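Local atomic coordinates of polymerase X (Deinococcus radiodurans, PDB entry 2W9M), a protein that probably catalyses DNA-templated synthesis from deoxyribonucleoside triphosphates and carries a zinc-binding PHP domain. Residues His364-Ala368 with Leu410-Asp414; Tyr422-His428 with Leu450-His456; Ser335-Asp339 with Ala371-Thr375. All blocks are in the same frame, centred on the assembly; numbering follows the deposited sequence.

Contact 1 of 3, residues His364-Ala368 with Leu410-Asp414; sequences HSRAA and LDFPD. With ZN (zinc ion), chain C.
Ala-367 and Asp-411 mark the closest approach of two irregular loops, their CA atoms 6.6 Å apart, and the chain at Ser-365 to Ala-368 is folded into a turn by the bond from Ala-368 N to Ser-365 O. The carboxylate of Asp-411 reaches into this turn and does most of the joining. Its CG lies anti to the backbone N (chi1 -164°), which carries the carboxylate across to the other loop, and OD2 alone takes both hydrogen bonds. Ala-367 N gives an almost straight one at 2.7 Å from OD2 (173°), arriving on the syn side but 25° out of the carboxylate plane. The hydroxyl of Ser-365 donates the second, OG lying 2.8 Å from Asp-411 OD2 and meeting the anti lone pair of that oxygen. That OG is also bonded to the backbone N of Asp-403, so the serine links the aspartate to the end of strand 396-403. The two loops follow adjacent parallel strands, 358-364 and 396-403, of the PHP domain, and 364-368 leaves the C-terminal end of its strand, where the zinc site lies. His-364, at the start of the first loop segment, binds zinc through NE2 at 2.1 Å, with Asp-339 and His-518 also at the metal. Beside the polar pair, the ring of Phe-412 meets the methylene of Ser-365 obliquely, CE2 lying 3.4 Å from Ser-365 CB. Further round, the ring packs on Ile-376 and Leu-379 of helix 376-391. The CB of Arg-366 sits 3.1 Å from Asp-411 OD2, while the rest of its chain bends away, leaving NE 6.5 Å from Asp-411 OD1: the opposite charges make no direct contact, and any attraction between them would act only at longer range.

Contact 2 of 3, residues Tyr422-His428 with Leu450-His456; sequences YVVVSVH and LVTVLGH. With ZN (zinc ion), chain E.
The carbonyl oxygen of Val-423 is gripped by two successive amides of the neighbouring segment, Thr-452 N at 3.0 Å and Val-453 N at 3.1 Å, both in the carbonyl plane. Beyond this fork the segments run as parallel strands: Val-425 N bonds to Val-453 O, and Gly-455 N to Val-425 O at 2.7 Å. This is the pairing of a beta-alpha-beta unit, with helix 435-446 as the crossover between strands 422-426 and 453-454 of the PHP sheet. On one face Val-425 crosses Val-451 at about a right angle, its CG1 3.4 Å from Val-451 CG2, and its CG2 branch lies alongside Leu-454 CD1. The other face holds Val-424 and Val-453. Just past the strands His-428 NE2 and His-456 NE2 each bind the same zinc ion at 2.4 Å, and Glu-401 completes the site. The edge of the His-456 ring is turned toward the face of His-428, their planes 72° apart. His-428 ND1 is tied to Gly-90 O, and Ser-426 OG bonds to Glu-401 OE2. These second-shell bonds would limit the rotation of the His-428 ring and steady the glutamate carboxylate at the metal.

Contact 3 of 3, residues Ser335-Asp339 with Ala371-Thr375; sequences STWSD and ANGLT. With ZN (zinc ion), chain C.
Asn-372 holds the facing loop through its side-chain amide, ND2 donating to Ser-338 O at 2.9 Å with an N-H...O angle of 158°. The acceptor lies almost in the amide plane, whereas the donor is tilted 21° from the carbonyl plane. With CG anti to the backbone N (chi1 -165°), the side chain extends toward the carbonyl of the other loop. A weak hydrogen bond runs from Ser-338 OG to Ala-371 O over 3.4 Å; the same hydroxyl is bonded to His-364 N, joining three pieces of chain. Ser-338 CA also points its hydrogen at Asn-372 O. Next in line, Asp-339 binds zinc with both oxygens, OD2 at 2.3 Å and OD1 at 2.6 Å, and His-364 and His-518 complete the protein ligands. The methyl group of Ala-371 rests against this carboxylate, its CB 3.6 Å from Asp-339 OD2. Away from the metal, Leu-374 packs CD1 against Trp-337, 4.1 Å from its CB and 3.3 Å from its carbonyl O. The indole NE1 is bonded to Glu-385 of helix 376-391, a helix N-capped by Thr-375. Within the first loop, Ser-335 OG accepts from Trp-337 N in an ST turn. Both loops follow parallel strands of the PHP domain, 329-333 and 358-364, which lie next to each other in the sheet. Since Ser-338, just before the zinc ligand Asp-339, is bonded to the second loop through O and, weakly, through OG, these bonds would steady the chain that leads into the chelating carboxylate.

The three contacts meet at the zinc sites of the PHP domain, two of whose ions they hold. Contacts 1 and 3 share one ion, where His-364 NE2 and Asp-339 OD1 come within 3.1 Å of each other, and their segments alternate along the chain; probable backbone bonds, Arg-366 N to Leu-374 O at 2.9 Å and Gly-373 N to Ala-368 O at 3.0 Å, tie them together. Contact 2 holds a second zinc, 5.6 Å from the first ion, and meets contact 1 where His-364 CE1 lies 3.9 Å from His-428 NE2. Contacts 2 and 3 do not touch, their nearest atoms lying about 7 Å apart, whereas contact 1 touches both.

Contact 1 of 3, residues His364-Ala368 with Leu410-Asp414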
loop_
_atom_site.group_PDB
_atom_site.type_symbol
_atom_site.label_atom_id
_atom_site.label_comp_id
_atom_site.label_asym_id
_atom_site.label_seq_id
_atom_site.Cartn_x
_atom_site.Cartn_y
_atom_site.Cartn_z
ATOM N N HIS A 364 4.132 11.609 11.509
ATOM C CA HIS A 364 5.051 12.471 10.773
ATOM C C HIS A 364 5.644 13.542 11.671
ATOM O O HIS A 364 5.189 13.752 12.797
ATOM C CB HIS A 364 4.354 13.159 9.601
ATOM C CG HIS A 364 3.621 12.224 8.700
ATOM N ND1 HIS A 364 4.221 11.602 7.628
ATOM C CD2 HIS A 364 2.335 11.807 8.711
ATOM C CE1 HIS A 364 3.333 10.835 7.020
ATOM N NE2 HIS A 364 2.183 10.940 7.658
ATOM N N SER A 365 6.641 14.241 11.141
ATOM C CA SER A 365 7.338 15.279 11.883
ATOM C C SER A 365 7.118 16.663 11.279
ATOM O O SER A 365 6.613 16.785 10.167
ATOM C CB SER A 365 8.829 14.961 11.914
ATOM O OG SER A 365 9.293 14.616 10.624
ATOM N N ARG A 366 7.486 17.693 12.041
ATOM C CA ARG A 366 7.532 19.087 11.583
ATOM C C ARG A 366 7.271 19.289 10.092
ATOM O O ARG A 366 6.218 19.783 9.694
ATOM C CB ARG A 366 8.911 19.679 11.904
ATOM C CG ARG A 366 8.977 20.613 13.095
ATOM C CD ARG A 366 8.874 22.071 12.653
ATOM N NE ARG A 366 7.553 22.645 12.899
ATOM C CZ ARG A 366 7.109 23.771 12.343
ATOM N NH1 ARG A 366 7.875 24.440 11.490
ATOM N NH2 ARG A 366 5.893 24.220 12.635
ATOM N N ALA A 367 8.250 18.909 9.275
ATOM C CA ALA A 367 8.270 19.259 7.857
ATOM C C ALA A 367 7.004 18.879 7.087
ATOM O O ALA A 367 6.579 19.608 6.189
ATOM C CB ALA A 367 9.508 18.680 7.181
ATOM N N ALA A 368 6.414 17.736 7.422
ATOM C CA ALA A 368 5.181 17.308 6.773
ATOM C C ALA A 368 4.027 18.179 7.249
ATOM O O ALA A 368 3.222 17.763 8.080
ATOM C CB ALA A 368 4.900 15.833 7.054
ATOM N N LEU A 410 18.057 15.124 8.884
ATOM C CA LEU A 410 16.784 14.674 9.446
ATOM C C LEU A 410 15.973 15.803 10.090
ATOM O O LEU A 410 16.526 16.771 10.613
ATOM C CB LEU A 410 17.015 13.535 10.444
ATOM C CG LEU A 410 16.998 12.098 9.911
ATOM C CD1 LEU A 410 17.401 12.014 8.435
ATOM C CD2 LEU A 410 17.870 11.203 10.778
ATOM N N ASP A 411 14.652 15.656 10.051
ATOM C CA ASP A 411 13.727 16.696 10.494
ATOM C C ASP A 411 13.784 16.986 12.004
ATOM O O ASP A 411 13.442 18.084 12.442
ATOM C CB ASP A 411 12.297 16.332 10.069
ATOM C CG ASP A 411 11.341 17.516 10.130
ATOM O OD1 ASP A 411 11.804 18.675 10.038
ATOM O OD2 ASP A 411 10.118 17.286 10.266
ATOM N N PHE A 412 14.209 16.005 12.796
ATOM C CA PHE A 412 14.353 16.194 14.240
ATOM C C PHE A 412 15.820 16.210 14.661
ATOM O O PHE A 412 16.650 15.532 14.059
ATOM C CB PHE A 412 13.631 15.084 15.008
ATOM C CG PHE A 412 12.142 15.250 15.073
ATOM C CD1 PHE A 412 11.580 16.494 15.292
ATOM C CD2 PHE A 412 11.305 14.150 14.949
ATOM C CE1 PHE A 412 10.213 16.646 15.363
ATOM C CE2 PHE A 412 9.940 14.292 15.024
ATOM C CZ PHE A 412 9.390 15.546 15.231
ATOM N N PRO A 413 16.144 16.984 15.707
ATOM C CA PRO A 413 17.506 17.011 16.250
ATOM C C PRO A 413 17.870 15.655 16.858
ATOM O O PRO A 413 16.972 14.897 17.230
ATOM C CB PRO A 413 17.426 18.079 17.350
ATOM C CG PRO A 413 16.205 18.883 17.033
ATOM C CD PRO A 413 15.249 17.912 16.418
ATOM N N ASP A 414 19.162 15.359 16.962
ATOM C CA ASP A 414 19.620 14.068 17.481
ATOM C C ASP A 414 19.111 13.761 18.890
ATOM O O ASP A 414 18.772 12.618 19.193
ATOM C CB ASP A 414 21.149 13.986 17.458
ATOM C CG ASP A 414 21.702 13.747 16.064
ATOM O OD1 ASP A 414 20.919 13.801 15.091
ATOM O OD2 ASP A 414 22.923 13.508 15.943
HETATM ZN ZN ZN C . 0.628 10.034 6.646
#

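Contact 2 of 3, residues Tyr422-His428 with Leu450-His456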
loop_
_atom_site.group_PDB
_atom_site.type_symbol
_atom_site.label_atom_id
_atom_site.label_comp_id
_atom_site.label_asym_id
_atom_site.label_seq_id
_atom_site.Cartn_x
_atom_site.Cartn_y
_atom_site.Cartn_z
ATOM N N TYR A 422 12.375 3.764 18.364
ATOM C CA TYR A 422 12.847 3.508 17.009
ATOM C C TYR A 422 12.503 4.665 16.076
ATOM O O TYR A 422 11.531 5.386 16.300
ATOM C CB TYR A 422 12.286 2.190 16.469
ATOM C CG TYR A 422 10.872 2.284 15.953
ATOM C CD1 TYR A 422 10.590 2.115 14.602
ATOM C CD2 TYR A 422 9.817 2.536 16.815
ATOM C CE1 TYR A 422 9.294 2.198 14.125
ATOM C CE2 TYR A 422 8.524 2.617 16.350
ATOM C CZ TYR A 422 8.268 2.447 15.004
ATOM O OH TYR A 422 6.979 2.531 14.544
ATOM N N VAL A 423 13.316 4.834 15.035
ATOM C CA VAL A 423 13.167 5.923 14.081
ATOM C C VAL A 423 12.994 5.415 12.652
ATOM O O VAL A 423 13.807 4.635 12.166
ATOM C CB VAL A 423 14.402 6.830 14.099
ATOM C CG1 VAL A 423 14.229 7.975 13.111
ATOM C CG2 VAL A 423 14.666 7.348 15.512
ATOM N N VAL A 424 11.936 5.866 11.982
ATOM C CA VAL A 424 11.759 5.612 10.555
ATOM C C VAL A 424 12.126 6.882 9.798
ATOM O O VAL A 424 11.744 7.978 10.210
ATOM C CB VAL A 424 10.295 5.231 10.214
ATOM C CG1 VAL A 424 10.121 5.025 8.706
ATOM C CG2 VAL A 424 9.859 3.989 10.979
ATOM N N VAL A 425 12.874 6.748 8.705
ATOM C CA VAL A 425 13.167 7.896 7.846
ATOM C C VAL A 425 12.516 7.734 6.482
ATOM O O VAL A 425 12.417 6.625 5.957
ATOM C CB VAL A 425 14.679 8.137 7.678
ATOM C CG1 VAL A 425 15.325 8.360 9.031
ATOM C CG2 VAL A 425 15.328 6.975 6.955
ATOM N N SER A 426 12.067 8.845 5.907
ATOM C CA SER A 426 11.297 8.795 4.671
ATOM C C SER A 426 11.368 10.105 3.906
ATOM O O SER A 426 11.566 11.166 4.496
ATOM C CB SER A 426 9.829 8.480 4.974
ATOM O OG SER A 426 9.691 7.203 5.576
ATOM N N VAL A 427 11.193 10.019 2.592
ATOM C CA VAL A 427 11.073 11.196 1.741
ATOM C C VAL A 427 9.600 11.541 1.540
ATOM O O VAL A 427 8.793 10.675 1.204
ATOM C CB VAL A 427 11.720 10.963 0.360
ATOM C CG1 VAL A 427 11.649 12.227 -0.479
ATOM C CG2 VAL A 427 13.158 10.515 0.514
ATOM N N HIS A 428 9.256 12.806 1.758
ATOM C CA HIS A 428 7.895 13.291 1.551
ATOM C C HIS A 428 7.906 14.658 0.863
ATOM O O HIS A 428 6.891 15.360 0.818
ATOM C CB HIS A 428 7.147 13.386 2.882
ATOM C CG HIS A 428 6.656 12.069 3.400
ATOM N ND1 HIS A 428 5.676 11.336 2.763
ATOM C CD2 HIS A 428 6.991 11.366 4.507
ATOM C CE1 HIS A 428 5.442 10.231 3.448
ATOM N NE2 HIS A 428 6.228 10.224 4.509
ATOM N N LEU A 450 21.185 6.881 14.445
ATOM C CA LEU A 450 19.963 6.565 15.181
ATOM C C LEU A 450 18.836 5.969 14.322
ATOM O O LEU A 450 17.858 5.444 14.850
ATOM C CB LEU A 450 19.461 7.805 15.930
ATOM C CG LEU A 450 20.365 8.327 17.052
ATOM C CD1 LEU A 450 19.674 9.441 17.829
ATOM C CD2 LEU A 450 20.753 7.196 17.983
ATOM N N VAL A 451 18.977 6.047 13.005
ATOM C CA VAL A 451 17.957 5.540 12.093
ATOM C C VAL A 451 17.836 4.029 12.185
ATOM O O VAL A 451 18.841 3.329 12.180
ATOM C CB VAL A 451 18.289 5.909 10.638
ATOM C CG1 VAL A 451 17.309 5.250 9.685
ATOM C CG2 VAL A 451 18.271 7.416 10.468
ATOM N N THR A 452 16.610 3.520 12.253
ATOM C CA THR A 452 16.421 2.074 12.291
ATOM C C THR A 452 15.784 1.492 11.026
ATOM O O THR A 452 16.174 0.415 10.580
ATOM C CB THR A 452 15.675 1.612 13.561
ATOM O OG1 THR A 452 14.748 0.575 13.226
ATOM C CG2 THR A 452 14.925 2.749 14.173
ATOM N N VAL A 453 14.826 2.208 10.441
ATOM C CA VAL A 453 14.155 1.740 9.231
ATOM C C VAL A 453 14.061 2.816 8.154
ATOM O O VAL A 453 13.779 3.978 8.450
ATOM C CB VAL A 453 12.722 1.248 9.536
ATOM C CG1 VAL A 453 12.101 0.601 8.300
ATOM C CG2 VAL A 453 12.724 0.279 10.692
ATOM N N LEU A 454 14.292 2.420 6.904
ATOM C CA LEU A 454 14.038 3.280 5.750
ATOM C C LEU A 454 12.615 3.061 5.217
ATOM O O LEU A 454 12.294 1.978 4.728
ATOM C CB LEU A 454 15.055 3.002 4.636
ATOM C CG LEU A 454 14.711 3.620 3.277
ATOM C CD1 LEU A 454 14.692 5.147 3.347
ATOM C CD2 LEU A 454 15.672 3.154 2.206
ATOM N N GLY A 455 11.767 4.084 5.310
ATOM C CA GLY A 455 10.393 3.980 4.837
ATOM C C GLY A 455 10.270 4.006 3.317
ATOM O O GLY A 455 11.093 4.622 2.644
ATOM N N HIS A 456 9.239 3.340 2.789
ATOM C CA HIS A 456 8.979 3.236 1.344
ATOM C C HIS A 456 10.068 3.834 0.447
ATOM O O HIS A 456 9.907 4.929 -0.091
ATOM C CB HIS A 456 7.620 3.856 1.005
ATOM C CG HIS A 456 7.365 5.150 1.701
ATOM N ND1 HIS A 456 7.949 6.333 1.313
ATOM C CD2 HIS A 456 6.590 5.450 2.774
ATOM C CE1 HIS A 456 7.547 7.308 2.111
ATOM N NE2 HIS A 456 6.721 6.794 3.005
HETATM ZN ZN ZN E . 5.441 7.928 4.738
#

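Contact 3 of 3, residues Ser335-Asp339 with Ala371-Thr375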
loop_
_atom_site.group_PDB
_atom_site.type_symbol
_atom_site.label_atom_id
_atom_site.label_comp_id
_atom_site.label_asym_id
_atom_site.label_seq_id
_atom_site.Cartn_x
_atom_site.Cartn_y
_atom_site.Cartn_z
ATOM N N SER A 335 -1.546 7.968 13.762
ATOM C CA SER A 335 -2.657 8.233 14.664
ATOM C C SER A 335 -3.226 9.628 14.437
ATOM O O SER A 335 -2.765 10.376 13.573
ATOM C CB SER A 335 -2.197 8.119 16.117
ATOM O OG SER A 335 -1.404 9.240 16.489
ATOM N N THR A 336 -4.222 9.973 15.242
ATOM C CA THR A 336 -4.830 11.297 15.218
ATOM C C THR A 336 -3.820 12.431 15.441
ATOM O O THR A 336 -4.022 13.547 14.958
ATOM C CB THR A 336 -5.977 11.377 16.240
ATOM O OG1 THR A 336 -7.217 11.120 15.568
ATOM C CG2 THR A 336 -6.031 12.749 16.890
ATOM N N TRP A 337 -2.734 12.140 16.158
ATOM C CA TRP A 337 -1.659 13.112 16.368
ATOM C C TRP A 337 -1.119 13.667 15.050
ATOM O O TRP A 337 -0.700 14.822 14.973
ATOM C CB TRP A 337 -0.506 12.481 17.155
ATOM C CG TRP A 337 -0.805 12.281 18.598
ATOM C CD1 TRP A 337 -1.407 11.198 19.170
ATOM C CD2 TRP A 337 -0.517 13.189 19.662
ATOM N NE1 TRP A 337 -1.511 11.376 20.527
ATOM C CE2 TRP A 337 -0.974 12.596 20.855
ATOM C CE3 TRP A 337 0.084 14.451 19.725
ATOM C CZ2 TRP A 337 -0.852 13.218 22.096
ATOM C CZ3 TRP A 337 0.204 15.071 20.959
ATOM C CH2 TRP A 337 -0.260 14.453 22.126
ATOM N N SER A 338 -1.120 12.831 14.017
ATOM C CA SER A 338 -0.588 13.209 12.716
ATOM C C SER A 338 -1.730 13.335 11.704
ATOM O O SER A 338 -2.624 14.172 11.857
ATOM C CB SER A 338 0.419 12.155 12.247
ATOM O OG SER A 338 1.335 12.690 11.315
ATOM N N ASP A 339 -1.702 12.489 10.678
ATOM C CA ASP A 339 -2.765 12.457 9.688
ATOM C C ASP A 339 -3.521 11.128 9.700
ATOM O O ASP A 339 -4.082 10.720 8.692
ATOM C CB ASP A 339 -2.221 12.765 8.291
ATOM C CG ASP A 339 -1.234 11.721 7.799
ATOM O OD1 ASP A 339 -0.777 10.892 8.615
ATOM O OD2 ASP A 339 -0.910 11.729 6.589
ATOM N N ALA A 371 0.308 17.211 6.426
ATOM C CA ALA A 371 -0.072 15.941 7.035
ATOM C C ALA A 371 -0.105 16.053 8.559
ATOM O O ALA A 371 -0.078 15.046 9.265
ATOM C CB ALA A 371 0.878 14.852 6.600
ATOM N N ASN A 372 -0.155 17.288 9.054
ATOM C CA ASN A 372 -0.259 17.552 10.484
ATOM C C ASN A 372 0.912 16.980 11.278
ATOM O O ASN A 372 0.723 16.373 12.332
ATOM C CB ASN A 372 -1.590 17.014 11.022
ATOM C CG ASN A 372 -1.929 17.552 12.401
ATOM O OD1 ASN A 372 -1.661 18.712 12.719
ATOM N ND2 ASN A 372 -2.535 16.706 13.228
ATOM N N GLY A 373 2.120 17.181 10.764
ATOM C CA GLY A 373 3.320 16.676 11.402
ATOM C C GLY A 373 3.519 17.239 12.797
ATOM O O GLY A 373 3.032 18.316 13.116
ATOM N N LEU A 374 4.255 16.504 13.625
ATOM C CA LEU A 374 4.473 16.881 15.013
ATOM C C LEU A 374 5.703 17.766 15.219
ATOM O O LEU A 374 6.810 17.402 14.841
ATOM C CB LEU A 374 4.604 15.630 15.881
ATOM C CG LEU A 374 3.311 14.960 16.334
ATOM C CD1 LEU A 374 2.555 14.415 15.141
ATOM C CD2 LEU A 374 3.603 13.852 17.331
ATOM N N THR A 375 5.496 18.930 15.826
ATOM C CA THR A 375 6.597 19.743 16.321
ATOM C C THR A 375 7.294 18.973 17.441
ATOM O O THR A 375 6.793 17.940 17.894
ATOM C CB THR A 375 6.091 21.080 16.883
ATOM O OG1 THR A 375 5.031 20.841 17.821
ATOM C CG2 THR A 375 5.573 21.969 15.760
HETATM ZN ZN ZN C . 0.628 10.034 6.646
#